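Local coordinates for 3-hydroxyacyl-thioester dehydratase Z (Mycobacterium tuberculosis, PDB 2C2I), which probably catalyses the reversible hydration of trans-2-enoyl-CoA to (3R)-3-hydroxyacyl-CoA in fatty acid metabolism, at residues A[6-14]-A[112-123]; A[24-32]-A[58-66]. One frame throughout, in Å; residues are numbered along the deposited sequence.

Interaction 1: residues A[6-14]-A[112-123]; sequences SVADLAAAA and LVGVEDLGNGTV
Val7 and Val123 meet through their branched ends, which makes the first turn of helix 7-12 fit closely against the start of strand 122-133. Val7 CG1 lies 3.5 Å from Val123 CG2, and Val7 CG2 comes 3.7 Å from Val123 CG1, so both methyls of each residue are engaged. One turn on, Leu10 carries the centre. Its CG stands anti to the backbone N (chi1 -173°), which carries the branch out from the helix and onto the hairpin: CD1 rests against Leu112 CD2, at 3.9 Å, and CD2 against Val123 CG2. The packing is close enough that Leu112 CD2 also approaches the backbone, 3.3 Å from Leu10 O, a carbonyl that also accepts from Ala13 N, three residues on. Strands 105-119 and 122-133 are neighbouring antiparallel strands of the hotdog sheet, joined by a type I' turn from Gly119 to Thr122, and the short N-terminal helix runs over this hairpin at 139° to strand 112-119. The axes approach to 8.0 Å, a closeness that the small Ala11 probably allows, its CB 4.0 Å from Val115 CG1. No hydrogen bond crosses the interface, as suits a surface of valine, leucine and alanine. Contact is sparser at the solvent edges. Ala14, an exposed residue, rests its CB on Gly114 CA at 4.2 Å, beside the classic bulge where Val113 and Gly114 both face Thr126. At the far end Val7 CG2 brushes Gly121 O in the exposed turn, where positive phi favours glycine. On the buried side Phe4 and Tyr149 cover Leu10.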
ATOM      1  N   SER A   6       1.953  15.955 -22.487  1.00 18.17           N
ATOM      2  CA  SER A   6       1.273  16.859 -21.550  1.00 16.91           C
ATOM      3  C   SER A   6       0.104  16.150 -20.903  1.00 15.98           C
ATOM      4  O   SER A   6      -0.298  15.102 -21.359  1.00 14.35           O
ATOM      5  CB  SER A   6       0.700  18.075 -22.288  1.00 16.63           C
ATOM      6  OG  SER A   6      -0.437  17.680 -23.049  1.00 16.99           O
ATOM      7  N   VAL A   7      -0.474  16.774 -19.874  1.00 16.31           N
ATOM      8  CA  VAL A   7      -1.629  16.208 -19.168  1.00 15.46           C
ATOM      9  C   VAL A   7      -2.893  16.267 -20.015  1.00 15.15           C
ATOM     10  O   VAL A   7      -3.800  15.450 -19.853  1.00 13.37           O
ATOM     11  CB  VAL A   7      -1.849  16.873 -17.804  1.00 16.07           C
ATOM     12  CG1 VAL A   7      -0.723  16.472 -16.839  1.00 16.74           C
ATOM     13  CG2 VAL A   7      -1.996  18.423 -17.918  1.00 17.43           C
ATOM     14  N   ALA A   8      -2.940  17.216 -20.948  1.00 14.94           N
ATOM     15  CA  ALA A   8      -4.022  17.221 -21.966  1.00 15.02           C
ATOM     16  C   ALA A   8      -3.960  15.958 -22.826  1.00 14.71           C
ATOM     17  O   ALA A   8      -4.989  15.386 -23.234  1.00 14.48           O
ATOM     18  CB  ALA A   8      -3.911  18.459 -22.831  1.00 15.23           C
ATOM     19  N   ASP A   9      -2.745  15.489 -23.089  1.00 14.03           N
ATOM     20  CA  ASP A   9      -2.590  14.326 -23.963  1.00 13.79           C
ATOM     21  C   ASP A   9      -2.969  13.087 -23.188  1.00 12.94           C
ATOM     22  O   ASP A   9      -3.510  12.141 -23.749  1.00 11.76           O
ATOM     23  CB  ASP A   9      -1.174  14.227 -24.502  1.00 13.91           C
ATOM     24  CG  ASP A   9      -0.873  15.306 -25.549  1.00 16.26           C
ATOM     25  OD1 ASP A   9      -1.778  16.129 -25.839  1.00 18.81           O
ATOM     26  OD2 ASP A   9       0.261  15.316 -26.076  1.00 19.50           O
ATOM     27  N   LEU A  10      -2.681  13.111 -21.893  1.00 12.98           N
ATOM     28  CA  LEU A  10      -3.108  12.051 -20.989  1.00 13.42           C
ATOM     29  C   LEU A  10      -4.657  11.949 -20.963  1.00 12.90           C
ATOM     30  O   LEU A  10      -5.235  10.863 -21.146  1.00 12.60           O
ATOM     31  CB  LEU A  10      -2.540  12.310 -19.581  1.00 13.43           C
ATOM     32  CG  LEU A  10      -2.743  11.212 -18.536  1.00 13.79           C
ATOM     33  CD1 LEU A  10      -1.951   9.970 -18.890  1.00 13.25           C
ATOM     34  CD2 LEU A  10      -2.431  11.729 -17.134  1.00 14.57           C
ATOM     35  N   ALA A  11      -5.316  13.084 -20.757  1.00 13.46           N
ATOM     36  CA  ALA A  11      -6.782  13.160 -20.765  1.00 13.22           C
ATOM     37  C   ALA A  11      -7.387  12.576 -22.049  1.00 12.88           C
ATOM     38  O   ALA A  11      -8.388  11.858 -21.996  1.00 12.48           O
ATOM     39  CB  ALA A  11      -7.242  14.583 -20.555  1.00 14.96           C
ATOM     40  N   ALA A  12      -6.764  12.851 -23.191  1.00 13.19           N
ATOM     41  CA  ALA A  12      -7.266  12.347 -24.478  1.00 13.82           C
ATOM     42  C   ALA A  12      -7.160  10.824 -24.624  1.00 14.48           C
ATOM     43  O   ALA A  12      -7.815  10.230 -25.495  1.00 14.67           O
ATOM     44  CB  ALA A  12      -6.539  13.026 -25.628  1.00 14.42           C
ATOM     45  N   ALA A  13      -6.327  10.213 -23.779  1.00 14.03           N
ATOM     46  CA  ALA A  13      -6.081   8.766 -23.813  1.00 14.14           C
ATOM     47  C   ALA A  13      -6.914   7.990 -22.797  1.00 14.13           C
ATOM     48  O   ALA A  13      -6.734   6.762 -22.643  1.00 14.02           O
ATOM     49  CB  ALA A  13      -4.588   8.478 -23.622  1.00 14.66           C
ATOM     50  N   ALA A  14      -7.832   8.680 -22.113  1.00 14.23           N
ATOM     51  CA  ALA A  14      -8.743   8.000 -21.198  1.00 14.88           C
ATOM     52  C   ALA A  14      -9.429   6.861 -21.933  1.00 15.64           C
ATOM     53  O   ALA A  14      -9.820   6.998 -23.103  1.00 15.83           O
ATOM     54  CB  ALA A  14      -9.772   8.980 -20.607  1.00 15.38           C
ATOM     55  N   LEU A 112      -5.848   3.302 -18.565  1.00  9.84           N
ATOM     56  CA  LEU A 112      -6.318   4.563 -18.009  1.00 10.30           C
ATOM     57  C   LEU A 112      -7.849   4.588 -17.920  1.00 10.24           C
ATOM     58  O   LEU A 112      -8.553   4.546 -18.949  1.00 10.20           O
ATOM     59  CB  LEU A 112      -5.782   5.714 -18.878  1.00 10.12           C
ATOM     60  CG  LEU A 112      -5.987   7.152 -18.463  1.00 12.75           C
ATOM     61  CD1 LEU A 112      -5.411   7.363 -17.051  1.00 12.86           C
ATOM     62  CD2 LEU A 112      -5.230   8.009 -19.497  1.00 11.88           C
ATOM     63  N   VAL A 113      -8.368   4.639 -16.692  1.00  9.15           N
ATOM     64  CA  VAL A 113      -9.813   4.675 -16.477  1.00  9.67           C
ATOM     65  C   VAL A 113     -10.375   6.063 -16.783  1.00 10.01           C
ATOM     66  O   VAL A 113     -11.391   6.199 -17.492  1.00 11.16           O
ATOM     67  CB  VAL A 113     -10.181   4.220 -15.056  1.00  9.19           C
ATOM     68  CG1 VAL A 113     -11.680   4.325 -14.818  1.00 11.22           C
ATOM     69  CG2 VAL A 113      -9.742   2.776 -14.859  1.00 10.18           C
ATOM     70  N   GLY A 114      -9.698   7.093 -16.293  1.00  9.69           N
ATOM     71  CA  GLY A 114     -10.218   8.441 -16.442  1.00  9.97           C
ATOM     72  C   GLY A 114      -9.218   9.459 -15.972  1.00 10.54           C
ATOM     73  O   GLY A 114      -8.303   9.134 -15.220  1.00  8.18           O
ATOM     74  N   VAL A 115      -9.400  10.702 -16.418  1.00 10.45           N
ATOM     75  CA  VAL A 115      -8.512  11.769 -16.035  1.00 11.72           C
ATOM     76  C   VAL A 115      -9.377  12.944 -15.670  1.00 12.69           C
ATOM     77  O   VAL A 115     -10.246  13.321 -16.448  1.00 13.92           O
ATOM     78  CB  VAL A 115      -7.583  12.186 -17.196  1.00 11.47           C
ATOM     79  CG1 VAL A 115      -6.758  13.389 -16.793  1.00 12.81           C
ATOM     80  CG2 VAL A 115      -6.663  10.998 -17.612  1.00 11.84           C
ATOM     81  N   GLU A 116      -9.154  13.488 -14.487  1.00 12.95           N
ATOM     82  CA  GLU A 116      -9.891  14.643 -14.007  1.00 14.60           C
ATOM     83  C   GLU A 116      -8.933  15.828 -13.869  1.00 14.65           C
ATOM     84  O   GLU A 116      -7.916  15.744 -13.176  1.00 13.84           O
ATOM     85  CB  GLU A 116     -10.533  14.332 -12.663  1.00 14.87           C
ATOM     86  CG  GLU A 116     -11.382  15.483 -12.113  1.00 15.57           C
ATOM     87  CD  GLU A 116     -12.068  15.141 -10.797  1.00 18.83           C
ATOM     88  OE1 GLU A 116     -11.907  14.003 -10.275  1.00 20.34           O
ATOM     89  OE2 GLU A 116     -12.794  16.025 -10.280  1.00 23.33           O
ATOM     90  N   ASP A 117      -9.266  16.930 -14.535  1.00 15.15           N
ATOM     91  CA  ASP A 117      -8.481  18.146 -14.424  1.00 16.49           C
ATOM     92  C   ASP A 117      -8.897  18.839 -13.125  1.00 17.45           C
ATOM     93  O   ASP A 117     -10.087  19.061 -12.870  1.00 16.02           O
ATOM     94  CB  ASP A 117      -8.718  18.999 -15.677  1.00 17.17           C
ATOM     95  CG  ASP A 117      -8.017  20.346 -15.654  1.00 19.00           C
ATOM     96  OD1 ASP A 117      -7.255  20.658 -14.716  1.00 17.74           O
ATOM     97  OD2 ASP A 117      -8.261  21.120 -16.611  1.00 19.36           O
ATOM     98  N   LEU A 118      -7.908  19.136 -12.285  1.00 18.66           N
ATOM     99  CA  LEU A 118      -8.172  19.712 -10.969  1.00 21.85           C
ATOM    100  C   LEU A 118      -7.935  21.213 -10.964  1.00 23.93           C
ATOM    101  O   LEU A 118      -8.292  21.889  -9.992  1.00 25.16           O
ATOM    102  CB  LEU A 118      -7.309  19.048  -9.890  1.00 20.70           C
ATOM    103  CG  LEU A 118      -7.587  17.563  -9.624  1.00 22.57           C
ATOM    104  CD1 LEU A 118      -6.793  17.131  -8.402  1.00 21.65           C
ATOM    105  CD2 LEU A 118      -9.064  17.293  -9.417  1.00 21.35           C
ATOM    106  N   GLY A 119      -7.366  21.701 -12.060  1.00 25.92           N
ATOM    107  CA  GLY A 119      -6.903  23.076 -12.186  1.00 29.58           C
ATOM    108  C   GLY A 119      -5.379  23.144 -12.068  1.00 31.38           C
ATOM    109  O   GLY A 119      -4.772  22.337 -11.362  1.00 31.71           O
ATOM    110  N   ASN A 120      -4.734  24.188 -12.737  1.00 33.25           N
ATOM    111  CA  ASN A 120      -3.340  24.644 -12.506  1.00 34.21           C
ATOM    112  C   ASN A 120      -2.249  23.846 -13.230  1.00 33.63           C
ATOM    113  O   ASN A 120      -1.079  23.885 -12.828  1.00 34.50           O
ATOM    114  CB  ASN A 120      -2.977  24.724 -11.003  1.00 34.95           C
ATOM    115  CG  ASN A 120      -4.174  25.016 -10.092  1.00 36.51           C
ATOM    116  OD1 ASN A 120      -4.104  24.784  -8.881  1.00 39.21           O
ATOM    117  ND2 ASN A 120      -5.263  25.530 -10.658  1.00 39.84           N
ATOM    118  N   GLY A 121      -2.694  22.860 -14.271  1.00 32.39           N
ATOM    119  CA  GLY A 121      -1.813  21.837 -14.833  1.00 30.65           C
ATOM    120  C   GLY A 121      -1.789  20.556 -14.008  1.00 29.34           C
ATOM    121  O   GLY A 121      -1.140  19.567 -14.411  1.00 28.97           O
ATOM    122  N   THR A 122      -2.488  20.578 -12.864  1.00 27.80           N
ATOM    123  CA  THR A 122      -2.664  19.409 -11.987  1.00 25.73           C
ATOM    124  C   THR A 122      -3.872  18.556 -12.406  1.00 23.40           C
ATOM    125  O   THR A 122      -5.025  19.021 -12.409  1.00 22.25           O
ATOM    126  CB  THR A 122      -2.840  19.847 -10.519  1.00 26.72           C
ATOM    127  OG1 THR A 122      -1.597  20.388 -10.033  1.00 27.70           O
ATOM    128  CG2 THR A 122      -3.286  18.682  -9.622  1.00 26.88           C
ATOM    129  N   VAL A 123      -3.589  17.312 -12.766  1.00 20.47           N
ATOM    130  CA  VAL A 123      -4.648  16.384 -13.170  1.00 18.40           C
ATOM    131  C   VAL A 123      -4.552  15.095 -12.350  1.00 15.86           C
ATOM    132  O   VAL A 123      -3.498  14.771 -11.828  1.00 16.13           O
ATOM    133  CB  VAL A 123      -4.645  16.085 -14.682  1.00 18.46           C
ATOM    134  CG1 VAL A 123      -4.610  17.392 -15.506  1.00 19.17           C
ATOM    135  CG2 VAL A 123      -3.500  15.172 -15.067  1.00 19.61           C
TER

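Interaction 2: residues A[24-32]-A[58-66]; sequences VTITQEEVN and TTIAHGFMT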
ATOM      1  N   VAL A  24       9.846  -8.261 -13.076  1.00 22.13           N
ATOM      2  CA  VAL A  24      10.758  -7.887 -12.000  1.00 22.40           C
ATOM      3  C   VAL A  24      10.763  -9.010 -10.977  1.00 22.29           C
ATOM      4  O   VAL A  24       9.717  -9.602 -10.691  1.00 22.33           O
ATOM      5  CB  VAL A  24      10.435  -6.496 -11.331  1.00 22.30           C
ATOM      6  CG1 VAL A  24      10.175  -5.405 -12.373  1.00 22.33           C
ATOM      7  CG2 VAL A  24       9.299  -6.587 -10.338  1.00 22.05           C
ATOM      8  N   THR A  25      11.943  -9.319 -10.451  1.00 23.27           N
ATOM      9  CA  THR A  25      12.082 -10.396  -9.471  1.00 23.39           C
ATOM     10  C   THR A  25      11.977  -9.811  -8.064  1.00 22.93           C
ATOM     11  O   THR A  25      12.678  -8.853  -7.734  1.00 23.60           O
ATOM     12  CB  THR A  25      13.417 -11.155  -9.655  1.00 24.44           C
ATOM     13  OG1 THR A  25      13.441 -11.749 -10.956  1.00 25.52           O
ATOM     14  CG2 THR A  25      13.592 -12.250  -8.577  1.00 24.54           C
ATOM     15  N   ILE A  26      11.083 -10.380  -7.258  1.00 22.11           N
ATOM     16  CA  ILE A  26      10.903  -9.939  -5.862  1.00 22.01           C
ATOM     17  C   ILE A  26      11.803 -10.779  -4.958  1.00 21.85           C
ATOM     18  O   ILE A  26      11.603 -11.988  -4.831  1.00 21.94           O
ATOM     19  CB  ILE A  26       9.410 -10.010  -5.431  1.00 21.44           C
ATOM     20  CG1 ILE A  26       8.528  -9.102  -6.313  1.00 22.60           C
ATOM     21  CG2 ILE A  26       9.220  -9.639  -3.952  1.00 22.40           C
ATOM     22  CD1 ILE A  26       9.142  -7.723  -6.661  1.00 25.71           C
ATOM     23  N   THR A  27      12.796 -10.134  -4.354  1.00 21.68           N
ATOM     24  CA  THR A  27      13.815 -10.849  -3.560  1.00 22.29           C
ATOM     25  C   THR A  27      13.543 -10.835  -2.062  1.00 21.89           C
ATOM     26  O   THR A  27      12.781 -10.004  -1.571  1.00 21.03           O
ATOM     27  CB  THR A  27      15.231 -10.277  -3.784  1.00 22.47           C
ATOM     28  OG1 THR A  27      15.320  -8.934  -3.293  1.00 23.26           O
ATOM     29  CG2 THR A  27      15.601 -10.327  -5.271  1.00 23.60           C
ATOM     30  N   GLN A  28      14.190 -11.744  -1.335  1.00 22.18           N
ATOM     31  CA  GLN A  28      14.082 -11.759   0.123  1.00 21.89           C
ATOM     32  C   GLN A  28      14.656 -10.467   0.721  1.00 22.05           C
ATOM     33  O   GLN A  28      14.107  -9.927   1.684  1.00 22.11           O
ATOM     34  CB  GLN A  28      14.757 -13.000   0.716  1.00 22.25           C
ATOM     35  CG  GLN A  28      14.510 -13.141   2.205  1.00 22.36           C
ATOM     36  CD  GLN A  28      13.048 -13.397   2.544  1.00 22.21           C
ATOM     37  OE1 GLN A  28      12.475 -14.406   2.142  1.00 19.83           O
ATOM     38  NE2 GLN A  28      12.451 -12.491   3.320  1.00 20.06           N
ATOM     39  N   GLU A  29      15.739  -9.961   0.129  1.00 22.02           N
ATOM     40  CA  GLU A  29      16.345  -8.698   0.566  1.00 22.69           C
ATOM     41  C   GLU A  29      15.328  -7.558   0.515  1.00 21.46           C
ATOM     42  O   GLU A  29      15.272  -6.740   1.419  1.00 20.92           O
ATOM     43  CB  GLU A  29      17.595  -8.369  -0.269  1.00 24.14           C
ATOM     44  CG  GLU A  29      17.788  -6.894  -0.630  1.00 30.06           C
ATOM     45  CD  GLU A  29      18.942  -6.167   0.074  1.00 34.65           C
ATOM     46  OE1 GLU A  29      19.572  -5.326  -0.605  1.00 36.43           O
ATOM     47  OE2 GLU A  29      19.216  -6.394   1.282  1.00 38.66           O
ATOM     48  N   GLU A  30      14.532  -7.513  -0.555  1.00 20.30           N
ATOM     49  CA  GLU A  30      13.518  -6.463  -0.695  1.00 19.45           C
ATOM     50  C   GLU A  30      12.413  -6.641   0.322  1.00 17.56           C
ATOM     51  O   GLU A  30      11.900  -5.647   0.862  1.00 17.60           O
ATOM     52  CB  GLU A  30      12.939  -6.449  -2.106  1.00 19.52           C
ATOM     53  CG  GLU A  30      13.962  -6.040  -3.158  1.00 22.38           C
ATOM     54  CD  GLU A  30      13.431  -6.211  -4.572  1.00 23.36           C
ATOM     55  OE1 GLU A  30      12.564  -7.099  -4.802  1.00 24.08           O
ATOM     56  OE2 GLU A  30      13.867  -5.432  -5.442  1.00 26.11           O
ATOM     57  N   VAL A  31      12.040  -7.892   0.568  1.00 16.59           N
ATOM     58  CA  VAL A  31      10.943  -8.207   1.491  1.00 15.90           C
ATOM     59  C   VAL A  31      11.348  -7.818   2.919  1.00 16.03           C
ATOM     60  O   VAL A  31      10.550  -7.235   3.661  1.00 14.49           O
ATOM     61  CB  VAL A  31      10.491  -9.682   1.387  1.00 15.95           C
ATOM     62  CG1 VAL A  31       9.454 -10.027   2.465  1.00 15.22           C
ATOM     63  CG2 VAL A  31       9.891  -9.969   0.013  1.00 16.88           C
ATOM     64  N   ASN A  32      12.603  -8.124   3.268  1.00 16.62           N
ATOM     65  CA  ASN A  32      13.213  -7.691   4.546  1.00 16.81           C
ATOM     66  C   ASN A  32      13.302  -6.180   4.722  1.00 15.50           C
ATOM     67  O   ASN A  32      13.010  -5.667   5.804  1.00 15.36           O
ATOM     68  CB  ASN A  32      14.608  -8.303   4.692  1.00 18.18           C
ATOM     69  CG  ASN A  32      14.585  -9.814   4.723  1.00 19.47           C
ATOM     70  OD1 ASN A  32      13.534 -10.436   4.797  1.00 22.64           O
ATOM     71  ND2 ASN A  32      15.766 -10.417   4.649  1.00 24.26           N
ATOM     72  N   THR A  58       7.135 -21.386   1.754  1.00 23.57           N
ATOM     73  CA  THR A  58       8.253 -20.479   1.580  1.00 22.91           C
ATOM     74  C   THR A  58       7.718 -19.111   1.968  1.00 20.92           C
ATOM     75  O   THR A  58       6.504 -18.964   2.144  1.00 20.10           O
ATOM     76  CB  THR A  58       8.754 -20.453   0.107  1.00 23.49           C
ATOM     77  OG1 THR A  58       9.956 -19.674   0.015  1.00 25.19           O
ATOM     78  CG2 THR A  58       7.677 -19.865  -0.835  1.00 24.80           C
ATOM     79  N   THR A  59       8.610 -18.140   2.099  1.00 20.01           N
ATOM     80  CA  THR A  59       8.214 -16.773   2.453  1.00 18.98           C
ATOM     81  C   THR A  59       7.442 -16.163   1.285  1.00 17.82           C
ATOM     82  O   THR A  59       7.740 -16.464   0.117  1.00 17.49           O
ATOM     83  CB  THR A  59       9.412 -15.872   2.825  1.00 19.19           C
ATOM     84  OG1 THR A  59      10.480 -16.016   1.878  1.00 21.22           O
ATOM     85  CG2 THR A  59       9.936 -16.214   4.241  1.00 19.77           C
ATOM     86  N   ILE A  60       6.462 -15.314   1.602  1.00 16.14           N
ATOM     87  CA  ILE A  60       5.702 -14.579   0.574  1.00 14.76           C
ATOM     88  C   ILE A  60       5.856 -13.063   0.794  1.00 14.65           C
ATOM     89  O   ILE A  60       6.120 -12.614   1.923  1.00 13.61           O
ATOM     90  CB  ILE A  60       4.189 -15.021   0.529  1.00 14.80           C
ATOM     91  CG1 ILE A  60       3.436 -14.689   1.827  1.00 14.71           C
ATOM     92  CG2 ILE A  60       4.031 -16.504   0.194  1.00 15.60           C
ATOM     93  CD1 ILE A  60       1.947 -14.957   1.752  1.00 14.79           C
ATOM     94  N   ALA A  61       5.712 -12.274  -0.271  1.00 12.54           N
ATOM     95  CA  ALA A  61       5.781 -10.819  -0.163  1.00 11.96           C
ATOM     96  C   ALA A  61       4.618 -10.283   0.680  1.00 10.06           C
ATOM     97  O   ALA A  61       3.577 -10.894   0.778  1.00 10.51           O
ATOM     98  CB  ALA A  61       5.736 -10.174  -1.566  1.00 12.01           C
ATOM     99  N   HIS A  62       4.809  -9.106   1.258  1.00  9.55           N
ATOM    100  CA  HIS A  62       3.703  -8.372   1.869  1.00  8.81           C
ATOM    101  C   HIS A  62       2.788  -7.923   0.728  1.00  7.87           C
ATOM    102  O   HIS A  62       3.282  -7.427  -0.275  1.00  8.23           O
ATOM    103  CB  HIS A  62       4.215  -7.097   2.548  1.00  8.87           C
ATOM    104  CG  HIS A  62       5.214  -7.323   3.639  1.00 10.93           C
ATOM    105  ND1 HIS A  62       6.529  -7.658   3.391  1.00  9.99           N
ATOM    106  CD2 HIS A  62       5.110  -7.168   4.983  1.00 10.83           C
ATOM    107  CE1 HIS A  62       7.179  -7.754   4.540  1.00 13.60           C
ATOM    108  NE2 HIS A  62       6.338  -7.470   5.522  1.00 10.50           N
ATOM    109  N   GLY A  63       1.485  -8.113   0.862  1.00  6.73           N
ATOM    110  CA  GLY A  63       0.534  -7.523  -0.111  1.00  7.38           C
ATOM    111  C   GLY A  63       0.737  -6.021  -0.257  1.00  6.37           C
ATOM    112  O   GLY A  63       0.613  -5.463  -1.381  1.00  6.43           O
ATOM    113  N   PHE A  64       1.084  -5.348   0.840  1.00  6.27           N
ATOM    114  CA  PHE A  64       1.257  -3.902   0.763  1.00  6.82           C
ATOM    115  C   PHE A  64       2.478  -3.575  -0.069  1.00  8.08           C
ATOM    116  O   PHE A  64       2.562  -2.491  -0.626  1.00  8.20           O
ATOM    117  CB  PHE A  64       1.353  -3.247   2.147  1.00  6.56           C
ATOM    118  CG  PHE A  64       0.021  -2.995   2.812  1.00  6.07           C
ATOM    119  CD1 PHE A  64      -0.984  -2.239   2.172  1.00  5.86           C
ATOM    120  CD2 PHE A  64      -0.225  -3.493   4.088  1.00  5.87           C
ATOM    121  CE1 PHE A  64      -2.196  -1.993   2.816  1.00  5.95           C
ATOM    122  CE2 PHE A  64      -1.445  -3.224   4.752  1.00  6.16           C
ATOM    123  CZ  PHE A  64      -2.431  -2.501   4.119  1.00  5.09           C
HETATM  124  N   MSE A  65       3.431  -4.513  -0.148  1.00  7.75           N
HETATM  125  CA  MSE A  65       4.599  -4.256  -0.972  1.00  9.38           C
HETATM  126  C   MSE A  65       4.264  -4.433  -2.445  1.00  7.65           C
HETATM  127  O   MSE A  65       4.600  -3.581  -3.241  1.00  7.39           O
HETATM  128  CB  MSE A  65       5.780  -5.152  -0.624  1.00  8.71           C
HETATM  129  CG  MSE A  65       6.978  -4.821  -1.529  1.00 11.34           C
HETATM  130 SE   MSE A  65       8.604  -5.718  -0.983  1.00 20.05          SE
HETATM  131  CE  MSE A  65       8.017  -6.992  -0.793  1.00  9.11           C
ATOM    132  N   THR A  66       3.620  -5.542  -2.797  1.00  7.81           N
ATOM    133  CA  THR A  66       3.241  -5.787  -4.206  1.00  7.62           C
ATOM    134  C   THR A  66       2.409  -4.597  -4.737  1.00  6.86           C
ATOM    135  O   THR A  66       2.644  -4.077  -5.833  1.00  7.23           O
ATOM    136  CB  THR A  66       2.477  -7.122  -4.338  1.00  8.58           C
ATOM    137  OG1 THR A  66       3.330  -8.192  -3.878  1.00  9.16           O
ATOM    138  CG2 THR A  66       2.114  -7.412  -5.789  1.00  8.77           C
TER
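The probable substrate-binding residues 60-63, a loop running into the N terminus of helix 63-68, lie against the start of helix 28-38, beside the probable catalytic residues Asp40 and His45. One hydrogen bond joins the two segments: Thr59 OG1 donates to Gln28 OE1 across 2.6 Å, lying in the carbonyl plane with a C=O...donor angle of 155°. Gln28 suits this place because its amide works in both directions. A bend at chi2 (66°) brings the amide round beside its own helix, where NE2 gives a bond to Asn32 OD1 at 2.8 Å and another to His45 O. Both ends of the amide are thus gripped, which should fix its flip. Deeper in, Val31 provides the apolar surface. Its CG1 lies 3.8 Å from His62 CE1, while CG2 faces Ala61, whose small side chain lets the loop backbone come close. Val31 O is 3.5 Å from the same CE1, approaching the ring obliquely. The imidazole's NE2 is hydrogen-bonded to the backbone O of Asp40, and the ring stacks on His45. Selenomethionine Met65 reaches the helix backbone, its SE 3.8 Å from Glu30 O, and Ile26 CG2 adds apolar cover 4.3 Å from Ala61 CB. The helix start itself is fixed by a capping box, with Glu30 N bonded to Thr27 OG1 and Thr27 N to Glu30 OE1. The side chain of Ile60 packs on Ile87 of the second subunit. Such a loop beside an Asp-His pair at a dimer interface is characteristic of the active site of the MaoC-like, hydratase 2 type of hotdog enzyme.

How the interactions relate
After the short strand 3-4 the chain forms helix 7-12, whose partner arrives about a hundred residues later, so interaction 1 closes a very long loop. Within that loop lies the whole of interaction 2: residues 24-32 begin at the end of strand 17-25, and residues 58-66 return to them after an excursion that contains helices but no strand. The contacts therefore nest and do not cross. The centres of interactions 1 and 2 are about 33 Å apart, on opposite sides of the chain's middle. One sheet links them, since strands 17-25 and 105-119 are neighbours. Interaction 1 fastens the N-terminal helix to the hairpin end, whereas interaction 2 ties helix 28-38 to the probable substrate-binding loop.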